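Local coordinates for protein sucrose 6(F)-phosphate phosphorylase (Thermoanaerobacterium thermosaccharolyticum DSM 571, PDB 6S9V) that belongs to the alpha-amylase family of carbohydrate-active enzymes and is built around a closed barrel of eight parallel strands of the TIM-barrel type, at residues F49-I54 with M87-D92; W81-K85 with T199-V205; F273-T278 with I312-L318; A339-I344 with D356-C362. One frame throughout, in Å; residues are numbered along the deposited sequence.

Contact 1. Residues F49-I54 with M87-D92. With SO4 (sulfate ion), chain E.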
loop_
_atom_site.group_PDB
_atom_site.type_symbol
_atom_site.label_atom_id
_atom_site.label_comp_id
_atom_site.label_asym_id
_atom_site.label_seq_id
_atom_site.Cartn_x
_atom_site.Cartn_y
_atom_site.Cartn_z
ATOM N N PHE A 49 15.941 8.226 -2.488
ATOM C CA PHE A 49 15.190 6.979 -2.505
ATOM C C PHE A 49 16.082 5.825 -2.940
ATOM O O PHE A 49 16.898 5.964 -3.857
ATOM C CB PHE A 49 13.978 7.070 -3.421
ATOM C CG PHE A 49 13.025 8.145 -3.021
ATOM C CD1 PHE A 49 12.362 8.076 -1.812
ATOM C CD2 PHE A 49 12.802 9.229 -3.844
ATOM C CE1 PHE A 49 11.494 9.076 -1.426
ATOM C CE2 PHE A 49 11.928 10.221 -3.465
ATOM C CZ PHE A 49 11.279 10.145 -2.259
ATOM N N GLY A 50 15.928 4.694 -2.260
ATOM C CA GLY A 50 16.582 3.463 -2.665
ATOM C C GLY A 50 15.679 2.586 -3.506
ATOM O O GLY A 50 16.138 1.614 -4.120
ATOM N N GLY A 51 14.385 2.905 -3.521
ATOM C CA GLY A 51 13.419 2.139 -4.288
ATOM C C GLY A 51 12.199 2.980 -4.595
ATOM O O GLY A 51 11.973 4.022 -3.978
ATOM N N VAL A 52 11.403 2.505 -5.552
ATOM C CA VAL A 52 10.194 3.204 -5.991
ATOM C C VAL A 52 9.099 2.167 -6.205
ATOM O O VAL A 52 9.283 1.215 -6.975
ATOM C CB VAL A 52 10.412 4.000 -7.291
ATOM C CG1 VAL A 52 9.110 4.717 -7.704
ATOM C CG2 VAL A 52 11.565 4.986 -7.155
ATOM N N HIS A 53 7.969 2.338 -5.512
ATOM C CA HIS A 53 6.739 1.635 -5.841
ATOM C C HIS A 53 6.006 2.478 -6.878
ATOM O O HIS A 53 5.517 3.567 -6.560
ATOM C CB HIS A 53 5.864 1.405 -4.616
ATOM C CG HIS A 53 4.541 0.775 -4.927
ATOM N ND1 HIS A 53 3.498 0.753 -4.028
ATOM C CD2 HIS A 53 4.095 0.128 -6.033
ATOM C CE1 HIS A 53 2.463 0.136 -4.567
ATOM N NE2 HIS A 53 2.799 -0.250 -5.786
ATOM N N ILE A 54 5.979 1.998 -8.114
ATOM C CA ILE A 54 5.198 2.602 -9.184
ATOM C C ILE A 54 3.815 1.969 -9.147
ATOM O O ILE A 54 3.669 0.775 -9.420
ATOM C CB ILE A 54 5.849 2.388 -10.553
ATOM C CG1 ILE A 54 7.273 2.922 -10.583
ATOM C CG2 ILE A 54 5.010 3.069 -11.646
ATOM C CD1 ILE A 54 8.032 2.503 -11.836
ATOM N N MET A 87 14.874 2.578 -14.788
ATOM C CA MET A 87 14.719 2.983 -13.395
ATOM C C MET A 87 15.258 1.907 -12.457
ATOM O O MET A 87 15.856 2.218 -11.420
ATOM C CB MET A 87 13.246 3.277 -13.098
ATOM C CG MET A 87 12.994 4.004 -11.771
ATOM S SD MET A 87 11.234 4.328 -11.424
ATOM C CE MET A 87 10.836 5.240 -12.908
ATOM N N ALA A 88 15.049 0.634 -12.804
ATOM C CA ALA A 88 15.541 -0.460 -11.974
ATOM C C ALA A 88 17.063 -0.498 -11.911
ATOM O O ALA A 88 17.625 -1.126 -11.006
ATOM C CB ALA A 88 15.011 -1.791 -12.502
ATOM N N GLU A 89 17.747 0.169 -12.833
ATOM C CA GLU A 89 19.196 0.256 -12.739
ATOM C C GLU A 89 19.635 1.142 -11.582
ATOM O O GLU A 89 20.757 0.990 -11.092
ATOM C CB GLU A 89 19.770 0.794 -14.049
ATOM C CG GLU A 89 19.560 -0.114 -15.248
ATOM C CD GLU A 89 19.955 0.548 -16.563
ATOM O OE1 GLU A 89 19.814 1.787 -16.683
ATOM O OE2 GLU A 89 20.439 -0.169 -17.467
ATOM N N ASN A 90 18.767 2.043 -11.121
ATOM C CA ASN A 90 19.109 2.990 -10.075
ATOM C C ASN A 90 18.293 2.833 -8.799
ATOM O O ASN A 90 18.727 3.325 -7.749
ATOM C CB ASN A 90 18.914 4.423 -10.595
ATOM C CG ASN A 90 19.645 4.676 -11.901
ATOM O OD1 ASN A 90 19.018 4.934 -12.934
ATOM N ND2 ASN A 90 20.963 4.574 -11.872
ATOM N N PHE A 91 17.138 2.171 -8.856
ATOM C CA PHE A 91 16.232 2.023 -7.728
ATOM C C PHE A 91 15.676 0.607 -7.702
ATOM O O PHE A 91 15.474 -0.001 -8.751
ATOM C CB PHE A 91 15.057 3.020 -7.819
ATOM C CG PHE A 91 15.491 4.453 -7.947
ATOM C CD1 PHE A 91 15.777 5.203 -6.826
ATOM C CD2 PHE A 91 15.613 5.045 -9.197
ATOM C CE1 PHE A 91 16.189 6.525 -6.940
ATOM C CE2 PHE A 91 16.016 6.363 -9.320
ATOM C CZ PHE A 91 16.305 7.105 -8.190
ATOM N N ASP A 92 15.403 0.092 -6.500
ATOM C CA ASP A 92 14.594 -1.118 -6.375
ATOM C C ASP A 92 13.171 -0.810 -6.827
ATOM O O ASP A 92 12.549 0.123 -6.309
ATOM C CB ASP A 92 14.553 -1.639 -4.943
ATOM C CG ASP A 92 15.883 -2.177 -4.459
ATOM O OD1 ASP A 92 16.735 -2.543 -5.291
ATOM O OD2 ASP A 92 16.039 -2.290 -3.222
HETATM S S SO4 E . 0.914 1.667 -1.466
HETATM O O1 SO4 E . 0.521 1.328 -0.101
HETATM O O2 SO4 E . 0.315 0.703 -2.382
HETATM O O3 SO4 E . 2.370 1.621 -1.580
HETATM O O4 SO4 E . 0.467 3.007 -1.807
HETATM O O HOH W 1 19.029 4.991 -5.243
#

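Contact 2. Residues W81-K85 with T199-V205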
loop_
_atom_site.group_PDB
_atom_site.type_symbol
_atom_site.label_atom_id
_atom_site.label_comp_id
_atom_site.label_asym_id
_atom_site.label_seq_id
_atom_site.Cartn_x
_atom_site.Cartn_y
_atom_site.Cartn_z
ATOM N N TRP A 81 8.111 -0.631 -21.000
ATOM C CA TRP A 81 8.805 -1.494 -20.054
ATOM C C TRP A 81 10.276 -1.116 -19.926
ATOM O O TRP A 81 10.890 -1.358 -18.881
ATOM C CB TRP A 81 8.661 -2.947 -20.491
ATOM C CG TRP A 81 7.562 -3.695 -19.807
ATOM C CD1 TRP A 81 6.493 -4.298 -20.396
ATOM C CD2 TRP A 81 7.430 -3.923 -18.402
ATOM N NE1 TRP A 81 5.707 -4.902 -19.446
ATOM C CE2 TRP A 81 6.257 -4.676 -18.210
ATOM C CE3 TRP A 81 8.190 -3.559 -17.288
ATOM C CZ2 TRP A 81 5.830 -5.079 -16.953
ATOM C CZ3 TRP A 81 7.777 -3.972 -16.038
ATOM C CH2 TRP A 81 6.593 -4.709 -15.878
ATOM N N TYR A 82 10.869 -0.546 -20.978
ATOM C CA TYR A 82 12.273 -0.138 -20.898
ATOM C C TYR A 82 12.468 1.072 -19.989
ATOM O O TYR A 82 13.551 1.243 -19.415
ATOM C CB TYR A 82 12.811 0.116 -22.299
ATOM C CG TYR A 82 12.821 -1.165 -23.086
ATOM C CD1 TYR A 82 13.860 -2.075 -22.945
ATOM C CD2 TYR A 82 11.768 -1.495 -23.926
ATOM C CE1 TYR A 82 13.866 -3.261 -23.646
ATOM C CE2 TYR A 82 11.765 -2.679 -24.629
ATOM C CZ TYR A 82 12.815 -3.559 -24.484
ATOM O OH TYR A 82 12.816 -4.741 -25.184
ATOM N N ASP A 83 11.450 1.924 -19.846
ATOM C CA ASP A 83 11.513 2.981 -18.838
ATOM C C ASP A 83 11.622 2.393 -17.435
ATOM O O ASP A 83 12.330 2.939 -16.573
ATOM C CB ASP A 83 10.283 3.883 -18.945
ATOM C CG ASP A 83 10.232 4.649 -20.259
ATOM O OD1 ASP A 83 11.307 5.020 -20.779
ATOM O OD2 ASP A 83 9.121 4.856 -20.778
ATOM N N ILE A 84 10.904 1.295 -17.177
ATOM C CA ILE A 84 10.987 0.615 -15.884
ATOM C C ILE A 84 12.365 -0.012 -15.703
ATOM O O ILE A 84 12.979 0.070 -14.630
ATOM C CB ILE A 84 9.879 -0.451 -15.775
ATOM C CG1 ILE A 84 8.493 0.168 -15.967
ATOM C CG2 ILE A 84 9.960 -1.192 -14.439
ATOM C CD1 ILE A 84 8.005 0.959 -14.816
ATOM N N LYS A 85 12.845 -0.695 -16.738
ATOM C CA LYS A 85 14.156 -1.328 -16.680
ATOM C C LYS A 85 15.240 -0.308 -16.368
ATOM O O LYS A 85 16.139 -0.573 -15.562
ATOM C CB LYS A 85 14.443 -2.030 -18.003
ATOM C CG LYS A 85 15.740 -2.828 -18.036
ATOM C CD LYS A 85 15.949 -3.423 -19.419
ATOM C CE LYS A 85 17.147 -4.354 -19.471
ATOM N NZ LYS A 85 17.294 -4.954 -20.828
ATOM N N THR A 199 7.671 -11.703 -16.743
ATOM C CA THR A 199 7.767 -10.387 -17.371
ATOM C C THR A 199 8.388 -9.372 -16.420
ATOM O O THR A 199 9.331 -8.656 -16.786
ATOM C CB THR A 199 6.377 -9.942 -17.818
ATOM O OG1 THR A 199 5.880 -10.870 -18.795
ATOM C CG2 THR A 199 6.418 -8.536 -18.411
ATOM N N PHE A 200 7.875 -9.304 -15.188
ATOM C CA PHE A 200 8.421 -8.390 -14.191
ATOM C C PHE A 200 9.913 -8.626 -14.002
ATOM O O PHE A 200 10.715 -7.688 -14.024
ATOM C CB PHE A 200 7.703 -8.563 -12.847
ATOM C CG PHE A 200 6.306 -7.946 -12.784
ATOM C CD1 PHE A 200 5.694 -7.442 -13.912
ATOM C CD2 PHE A 200 5.622 -7.874 -11.573
ATOM C CE1 PHE A 200 4.435 -6.888 -13.841
ATOM C CE2 PHE A 200 4.349 -7.303 -11.497
ATOM C CZ PHE A 200 3.763 -6.814 -12.628
ATOM N N SER A 201 10.297 -9.885 -13.788
ATOM C CA SER A 201 11.699 -10.208 -13.553
ATOM C C SER A 201 12.560 -9.817 -14.743
ATOM O O SER A 201 13.717 -9.409 -14.579
ATOM C CB SER A 201 11.839 -11.704 -13.267
ATOM O OG SER A 201 13.194 -12.061 -13.106
ATOM N N ASN A 202 12.025 -9.977 -15.955
ATOM C CA ASN A 202 12.777 -9.651 -17.157
ATOM C C ASN A 202 13.185 -8.181 -17.189
ATOM O O ASN A 202 14.205 -7.834 -17.794
ATOM C CB ASN A 202 11.938 -10.001 -18.388
ATOM C CG ASN A 202 12.670 -9.744 -19.685
ATOM O OD1 ASN A 202 12.446 -8.728 -20.347
ATOM N ND2 ASN A 202 13.549 -10.664 -20.059
ATOM N N PHE A 203 12.403 -7.302 -16.565
ATOM C CA PHE A 203 12.685 -5.872 -16.595
ATOM C C PHE A 203 13.181 -5.336 -15.255
ATOM O O PHE A 203 13.115 -4.128 -15.012
ATOM C CB PHE A 203 11.449 -5.118 -17.082
ATOM C CG PHE A 203 11.070 -5.460 -18.496
ATOM C CD1 PHE A 203 11.831 -4.995 -19.555
ATOM C CD2 PHE A 203 9.969 -6.254 -18.766
ATOM C CE1 PHE A 203 11.503 -5.315 -20.866
ATOM C CE2 PHE A 203 9.628 -6.575 -20.072
ATOM C CZ PHE A 203 10.396 -6.104 -21.122
ATOM N N GLY A 204 13.684 -6.209 -14.383
ATOM C CA GLY A 204 14.397 -5.770 -13.201
ATOM C C GLY A 204 13.580 -5.582 -11.945
ATOM O O GLY A 204 14.131 -5.128 -10.939
ATOM N N VAL A 205 12.301 -5.974 -11.954
ATOM C CA VAL A 205 11.430 -5.783 -10.798
ATOM C C VAL A 205 11.786 -6.793 -9.720
ATOM O O VAL A 205 11.887 -7.997 -9.985
ATOM C CB VAL A 205 9.957 -5.923 -11.216
ATOM C CG1 VAL A 205 9.038 -5.821 -10.002
ATOM C CG2 VAL A 205 9.609 -4.877 -12.243
HETATM O O HOH W 2 15.202 -6.700 -21.078
#

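Contact 3. Residues F273-T278 with I312-L318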
loop_
_atom_site.group_PDB
_atom_site.type_symbol
_atom_site.label_atom_id
_atom_site.label_comp_id
_atom_site.label_asym_id
_atom_site.label_seq_id
_atom_site.Cartn_x
_atom_site.Cartn_y
_atom_site.Cartn_z
ATOM N N PHE A 273 0.000 -1.285 8.712
ATOM C CA PHE A 273 -1.233 -0.507 8.606
ATOM C C PHE A 273 -1.730 0.015 9.950
ATOM O O PHE A 273 -2.803 0.634 10.005
ATOM C CB PHE A 273 -2.320 -1.344 7.931
ATOM C CG PHE A 273 -2.137 -1.500 6.426
ATOM C CD1 PHE A 273 -1.760 -0.420 5.624
ATOM C CD2 PHE A 273 -2.337 -2.731 5.824
ATOM C CE1 PHE A 273 -1.607 -0.568 4.251
ATOM C CE2 PHE A 273 -2.183 -2.888 4.452
ATOM C CZ PHE A 273 -1.816 -1.812 3.664
ATOM N N ILE A 274 -0.980 -0.205 11.023
ATOM C CA ILE A 274 -1.336 0.295 12.351
ATOM C C ILE A 274 -0.603 1.600 12.645
ATOM O O ILE A 274 -1.153 2.490 13.314
ATOM C CB ILE A 274 -1.030 -0.768 13.416
ATOM C CG1 ILE A 274 -1.989 -1.952 13.269
ATOM C CG2 ILE A 274 -1.140 -0.195 14.820
ATOM C CD1 ILE A 274 -1.518 -3.210 13.961
ATOM N N LEU A 275 0.632 1.727 12.162
ATOM C CA LEU A 275 1.421 2.922 12.450
ATOM C C LEU A 275 0.795 4.218 11.942
ATOM O O LEU A 275 0.935 5.243 12.631
ATOM C CB LEU A 275 2.823 2.765 11.857
ATOM C CG LEU A 275 3.874 3.785 12.284
ATOM C CD1 LEU A 275 4.268 3.630 13.740
ATOM C CD2 LEU A 275 5.095 3.682 11.374
ATOM N N PRO A 276 0.164 4.275 10.763
ATOM C CA PRO A 276 -0.347 5.586 10.292
ATOM C C PRO A 276 -1.308 6.240 11.278
ATOM O O PRO A 276 -1.131 7.415 11.633
ATOM C CB PRO A 276 -1.006 5.241 8.947
ATOM C CG PRO A 276 -0.276 3.989 8.486
ATOM C CD PRO A 276 -0.008 3.218 9.753
ATOM N N PHE A 277 -2.320 5.503 11.740
ATOM C CA PHE A 277 -3.226 6.037 12.754
ATOM C C PHE A 277 -2.506 6.254 14.079
ATOM O O PHE A 277 -2.738 7.257 14.763
ATOM C CB PHE A 277 -4.412 5.083 12.952
ATOM C CG PHE A 277 -5.431 5.575 13.954
ATOM C CD1 PHE A 277 -5.215 5.439 15.324
ATOM C CD2 PHE A 277 -6.606 6.160 13.526
ATOM C CE1 PHE A 277 -6.157 5.906 16.244
ATOM C CE2 PHE A 277 -7.549 6.626 14.432
ATOM C CZ PHE A 277 -7.334 6.497 15.786
ATOM N N THR A 278 -1.641 5.312 14.470
ATOM C CA THR A 278 -0.958 5.418 15.755
ATOM C C THR A 278 -0.138 6.699 15.844
ATOM O O THR A 278 -0.127 7.368 16.884
ATOM C CB THR A 278 -0.074 4.181 15.969
ATOM O OG1 THR A 278 -0.907 3.018 16.032
ATOM C CG2 THR A 278 0.731 4.295 17.257
ATOM N N ILE A 312 -6.001 6.481 5.342
ATOM C CA ILE A 312 -5.402 6.086 6.618
ATOM C C ILE A 312 -6.270 5.008 7.259
ATOM O O ILE A 312 -7.448 5.258 7.534
ATOM C CB ILE A 312 -5.241 7.305 7.546
ATOM C CG1 ILE A 312 -4.358 8.370 6.881
ATOM C CG2 ILE A 312 -4.665 6.873 8.878
ATOM C CD1 ILE A 312 -4.533 9.770 7.466
ATOM N N PRO A 313 -5.754 3.802 7.509
ATOM C CA PRO A 313 -6.630 2.722 7.986
ATOM C C PRO A 313 -7.176 2.959 9.388
ATOM O O PRO A 313 -6.473 3.439 10.278
ATOM C CB PRO A 313 -5.721 1.482 7.963
ATOM C CG PRO A 313 -4.668 1.805 6.958
ATOM C CD PRO A 313 -4.426 3.293 7.116
ATOM N N VAL A 314 -8.437 2.571 9.580
ATOM C CA VAL A 314 -9.066 2.579 10.895
ATOM C C VAL A 314 -9.605 1.181 11.189
ATOM O O VAL A 314 -8.987 0.419 11.939
ATOM C CB VAL A 314 -10.172 3.649 10.978
ATOM C CG1 VAL A 314 -10.807 3.654 12.353
ATOM C CG2 VAL A 314 -9.595 5.011 10.655
ATOM N N LYS A 315 -10.768 0.827 10.606
ATOM C CA LYS A 315 -11.303 -0.526 10.759
ATOM C C LYS A 315 -11.129 -1.324 9.468
ATOM O O LYS A 315 -11.404 -0.801 8.385
ATOM C CB LYS A 315 -12.795 -0.521 11.108
ATOM C CG LYS A 315 -13.161 0.096 12.426
ATOM C CD LYS A 315 -14.683 0.069 12.611
ATOM C CE LYS A 315 -15.237 -1.351 12.702
ATOM N NZ LYS A 315 -14.667 -2.094 13.863
ATOM N N PRO A 316 -10.749 -2.608 9.545
ATOM C CA PRO A 316 -10.525 -3.451 10.726
ATOM C C PRO A 316 -9.111 -3.378 11.299
ATOM O O PRO A 316 -8.836 -4.048 12.299
ATOM C CB PRO A 316 -10.801 -4.860 10.188
ATOM C CG PRO A 316 -10.283 -4.783 8.771
ATOM C CD PRO A 316 -10.646 -3.384 8.292
ATOM N N ASP A 317 -8.239 -2.572 10.682
ATOM C CA ASP A 317 -6.806 -2.644 10.968
ATOM C C ASP A 317 -6.495 -2.378 12.438
ATOM O O ASP A 317 -5.541 -2.946 12.996
ATOM C CB ASP A 317 -6.053 -1.654 10.082
ATOM C CG ASP A 317 -6.342 -1.859 8.605
ATOM O OD1 ASP A 317 -7.514 -1.696 8.207
ATOM O OD2 ASP A 317 -5.402 -2.202 7.854
ATOM N N LEU A 318 -7.251 -1.481 13.065
ATOM C CA LEU A 318 -7.053 -1.108 14.457
ATOM C C LEU A 318 -8.058 -1.775 15.397
ATOM O O LEU A 318 -8.101 -1.426 16.583
ATOM C CB LEU A 318 -7.137 0.415 14.608
ATOM C CG LEU A 318 -5.965 1.277 14.127
ATOM C CD1 LEU A 318 -4.790 1.143 15.085
ATOM C CD2 LEU A 318 -5.507 0.972 12.729
HETATM O O HOH W 3 -3.537 3.214 10.461
#

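Contact 4. Residues A339-I344 with D356-C362. With SO4 (sulfate ion), chain D.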
loop_
_atom_site.group_PDB
_atom_site.type_symbol
_atom_site.label_atom_id
_atom_site.label_comp_id
_atom_site.label_asym_id
_atom_site.label_seq_id
_atom_site.Cartn_x
_atom_site.Cartn_y
_atom_site.Cartn_z
ATOM N N ALA A 339 -10.815 15.953 5.674
ATOM C CA ALA A 339 -10.896 14.562 5.253
ATOM C C ALA A 339 -12.320 14.160 4.870
ATOM O O ALA A 339 -13.306 14.738 5.339
ATOM C CB ALA A 339 -10.401 13.654 6.375
ATOM N N ASN A 340 -12.419 13.158 3.999
ATOM C CA ASN A 340 -13.638 12.375 3.811
ATOM C C ASN A 340 -13.325 10.922 4.155
ATOM O O ASN A 340 -12.169 10.549 4.382
ATOM C CB ASN A 340 -14.198 12.499 2.389
ATOM C CG ASN A 340 -13.261 11.946 1.334
ATOM O OD1 ASN A 340 -13.261 10.749 1.054
ATOM N ND2 ASN A 340 -12.459 12.819 0.737
ATOM N N LEU A 341 -14.368 10.106 4.247
ATOM C CA LEU A 341 -14.232 8.776 4.818
ATOM C C LEU A 341 -14.692 7.705 3.846
ATOM O O LEU A 341 -15.694 7.873 3.143
ATOM C CB LEU A 341 -15.035 8.636 6.111
ATOM C CG LEU A 341 -14.748 9.677 7.190
ATOM C CD1 LEU A 341 -15.661 9.419 8.379
ATOM C CD2 LEU A 341 -13.292 9.646 7.591
ATOM N N SER A 342 -13.938 6.614 3.804
ATOM C CA SER A 342 -14.388 5.378 3.194
ATOM C C SER A 342 -14.966 4.494 4.291
ATOM O O SER A 342 -14.300 4.235 5.300
ATOM C CB SER A 342 -13.235 4.673 2.483
ATOM O OG SER A 342 -12.884 5.361 1.296
ATOM N N LEU A 343 -16.174 4.005 4.074
ATOM C CA LEU A 343 -16.901 3.262 5.091
ATOM C C LEU A 343 -16.844 1.774 4.771
ATOM O O LEU A 343 -16.576 1.363 3.639
ATOM C CB LEU A 343 -18.351 3.740 5.184
ATOM C CG LEU A 343 -18.527 5.235 5.475
ATOM C CD1 LEU A 343 -20.004 5.597 5.637
ATOM C CD2 LEU A 343 -17.733 5.669 6.696
ATOM N N ILE A 344 -17.096 0.966 5.798
ATOM C CA ILE A 344 -17.192 -0.473 5.606
ATOM C C ILE A 344 -18.458 -0.834 4.837
ATOM O O ILE A 344 -18.426 -1.682 3.937
ATOM C CB ILE A 344 -17.153 -1.182 6.973
ATOM C CG1 ILE A 344 -15.794 -0.995 7.655
ATOM C CG2 ILE A 344 -17.472 -2.659 6.807
ATOM C CD1 ILE A 344 -14.702 -1.863 7.092
ATOM N N ASP A 356 -18.202 2.436 11.497
ATOM C CA ASP A 356 -17.942 1.711 10.255
ATOM C C ASP A 356 -16.967 2.472 9.366
ATOM O O ASP A 356 -17.073 2.453 8.136
ATOM C CB ASP A 356 -19.239 1.402 9.501
ATOM C CG ASP A 356 -19.963 2.642 9.039
ATOM O OD1 ASP A 356 -19.731 3.728 9.614
ATOM O OD2 ASP A 356 -20.760 2.531 8.083
ATOM N N VAL A 357 -15.973 3.111 9.971
ATOM C CA VAL A 357 -14.966 3.846 9.217
ATOM C C VAL A 357 -13.840 2.892 8.828
ATOM O O VAL A 357 -13.127 2.366 9.691
ATOM C CB VAL A 357 -14.418 5.031 10.026
ATOM C CG1 VAL A 357 -13.367 5.764 9.202
ATOM C CG2 VAL A 357 -15.568 5.960 10.457
ATOM N N HIS A 358 -13.665 2.703 7.518
ATOM C CA HIS A 358 -12.604 1.850 6.986
ATOM C C HIS A 358 -11.302 2.623 6.864
ATOM O O HIS A 358 -10.255 2.171 7.347
ATOM C CB HIS A 358 -13.061 1.290 5.631
ATOM C CG HIS A 358 -12.133 0.285 5.026
ATOM N ND1 HIS A 358 -11.664 -0.812 5.715
ATOM C CD2 HIS A 358 -11.621 0.193 3.776
ATOM C CE1 HIS A 358 -10.887 -1.529 4.922
ATOM N NE2 HIS A 358 -10.846 -0.942 3.739
ATOM N N GLN A 359 -11.343 3.804 6.245
ATOM C CA GLN A 359 -10.146 4.602 6.030
ATOM C C GLN A 359 -10.488 6.087 6.037
ATOM O O GLN A 359 -11.604 6.488 5.692
ATOM C CB GLN A 359 -9.468 4.223 4.709
ATOM C CG GLN A 359 -8.906 2.819 4.720
ATOM C CD GLN A 359 -8.338 2.376 3.390
ATOM O OE1 GLN A 359 -8.335 3.124 2.408
ATOM N NE2 GLN A 359 -7.847 1.143 3.353
ATOM N N ILE A 360 -9.505 6.883 6.443
ATOM C CA ILE A 360 -9.582 8.340 6.433
ATOM C C ILE A 360 -8.872 8.821 5.173
ATOM O O ILE A 360 -7.646 8.697 5.055
ATOM C CB ILE A 360 -8.932 8.943 7.685
ATOM C CG1 ILE A 360 -9.576 8.393 8.957
ATOM C CG2 ILE A 360 -9.026 10.465 7.651
ATOM C CD1 ILE A 360 -8.757 8.688 10.219
ATOM N N ASN A 361 -9.625 9.393 4.245
ATOM C CA ASN A 361 -9.078 9.924 2.999
ATOM C C ASN A 361 -8.695 11.384 3.224
ATOM O O ASN A 361 -9.571 12.252 3.332
ATOM C CB ASN A 361 -10.097 9.797 1.867
ATOM C CG ASN A 361 -10.532 8.365 1.634
ATOM O OD1 ASN A 361 -9.726 7.444 1.718
ATOM N ND2 ASN A 361 -11.815 8.174 1.355
ATOM N N CYS A 362 -7.390 11.657 3.254
ATOM C CA CYS A 362 -6.828 12.927 3.705
ATOM C C CYS A 362 -5.334 12.879 3.434
ATOM O O CYS A 362 -4.722 11.830 3.638
ATOM C CB CYS A 362 -7.084 13.124 5.212
ATOM S SG CYS A 362 -6.784 14.783 5.901
HETATM S S SO4 D . -9.973 -3.019 0.879
HETATM O O1 SO4 D . -9.875 -4.269 1.645
HETATM O O2 SO4 D . -11.363 -2.714 0.558
HETATM O O3 SO4 D . -9.404 -1.944 1.682
HETATM O O4 SO4 D . -9.241 -3.146 -0.376
HETATM O O HOH W 4 -9.937 4.718 0.974
#

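Contact 1. Residues F49-I54 with M87-D92
The Phe-91 ring turns one edge to the backbone of Phe-49 and Gly-50, with Phe-49 O near the ring plane 3.2 Å from Phe-91 CE1, while Val-52 CG2 approaches obliquely, 4.0 Å from Phe-91 CG; a second flat group, the His-53 ring, has a sulfate at its edge. This is a worked case of the beta-alpha-beta unit of a TIM barrel: strand 51-54, helix 81-88 and the start of strand 92-97, which pairs in parallel with strand 51-54. Two backbone bonds set the pairing of Gly-51 with Asp-92. Asp-92 N gives to Gly-50 O at 2.9 Å, and Val-52 N gives to Asp-92 O at 2.7 Å. Met-87 swings CG opposite its backbone N (chi1 -167°) and bends at chi3, reaching from the helix toward the strand, where its SD meets Ile-54 CD1 tip to tip at 3.7 Å. Leu-41 of helix 34-44 touches both Phe-49 and Phe-91. His-53 points away from 87-92; its NE2 bonds Asp-96, and its ND1 gives to sulfate O3 at 2.8 Å.

Contact 2. Residues W81-K85 with T199-V205
Phe-200 O is gripped by two backbone donors on opposite faces of its carbonyl plane, Phe-203 N and Val-205 N, each 3.1 Å from Phe-200 O. The second of these bonds, with Gly-204 N to Ser-201 O, makes a Schellman motif in which Gly-204, at positive phi, ends helix 187-202. That ending delivers Phe-203 to Trp-81. The five-membered ring of Trp-81 and the Phe-203 ring form an offset stack, planes 9° apart, and Trp-81 CB lies over the centre of the phenyl face, 3.6 Å from the Phe-203 centroid. NE1 of the indole bonds Tyr-71 O. The opposite Phe-203 face carries Asn-202 OD1. Tyr-82 receives the edge of Phe-203 in a T-shaped pair, and Phe-200 CD1 comes obliquely to Trp-81 CH2 at 3.5 Å. Phe-203 O, buried without a hydrogen-bonding partner in the model, meets Lys-85 CA at 3.4 Å in a CA-H...O contact. The whole is an aromatic cluster joining two neighbouring outer helices of the barrel, 81-88 and 187-202.

Contact 3. Residues F273-T278 with I312-L318
Leu-318 holds CG beside its backbone N (chi1 -75°), and a chi2 of -73° then spreads its methyls: CD1 packs on Ile-274 CG2 at 3.9 Å, whereas CD2 lies 3.9 Å from Phe-273 O and also near Phe-277 CB. Phe-277, with CG swung opposite its own N, sends its ring toward Val-314 CG2. On the same helical turn Pro-276 CB meets Ile-312 CG2 at 4.0 Å. Farther along, the carboxylate of Asp-317 brings OD2 within 3.2 Å of Phe-273 CB, its plane almost perpendicular to the phenyl ring, while Pro-313 CG lies 3.9 Å from Phe-273 CD1. That same OD2 accepts a bond from His-254 ND1, and the His-254 ring stacks on Phe-273. A water bridges the two segments within this buried contact: it donates to Phe-273 O and to Pro-313 O and accepts from Phe-277 N, satisfying three backbone groups at once. Thus residues 273-278, leading from barrel strand 269-271 into helix 275-285, rest against the long excursion after strand 302-304, an elaboration built on the beta/alpha barrel.

Contact 4. Residues A339-I344 with D356-C362
Asn-361 sits in the tight part of this contact, both hydrogens of its buried amide engaged: ND2 gives to Asn-340 OD1 and to Ser-342 OG, each at 3.0 Å and each nearly in the amide plane. Asn-361 OD1 takes a bond from a water at 2.8 Å; that water also accepts from Ser-342 OG and donates to Gln-359 OE1, which accepts from Gly-311 N as well, so the Asn-361 amide has little freedom to rotate. Strands 340-343 and 357-361 run antiparallel as a hairpin, and the pairing is broken by a classic beta bulge, in which Ser-342 O accepts from both His-358 N and Gln-359 N. At the bulge His-358 NE2 bonds sulfate O3 at 2.7 Å, nearly straight (175°); Arg-148 and Tyr-215 also hydrogen-bond this sulfate. The end formed by Leu-343, Ile-344 and Asp-356 is more exposed. There Asp-356 O accepts from Ile-344 N at 2.8 Å and lies 3.2 Å from Leu-343 CA in a CA-H...O contact, while the carboxylate stays farther, Asp-356 OD2 being 4.0 Å from Leu-343 CB.

From the N terminus, contact 1 closes a loop between strand 51-54 and the start of strand 92-97. Contact 2 opens inside it, at helix 81-88, and closes much later at 199-205, so the two cross; they share that helix and touch where Ile-54 CD1 meets Ile-84 CD1 at 3.4 Å. Together they tie early barrel strands to outer helices. Contact 3 then closes the loop of 273-318, and contact 4 follows in series as a short hairpin, 339-362. These two meet across neighbouring strands 312-313 and 357-361 of one small sheet, on the opposite side of the chain's centre, with contacts 1 and 3 centred about 27 Å apart.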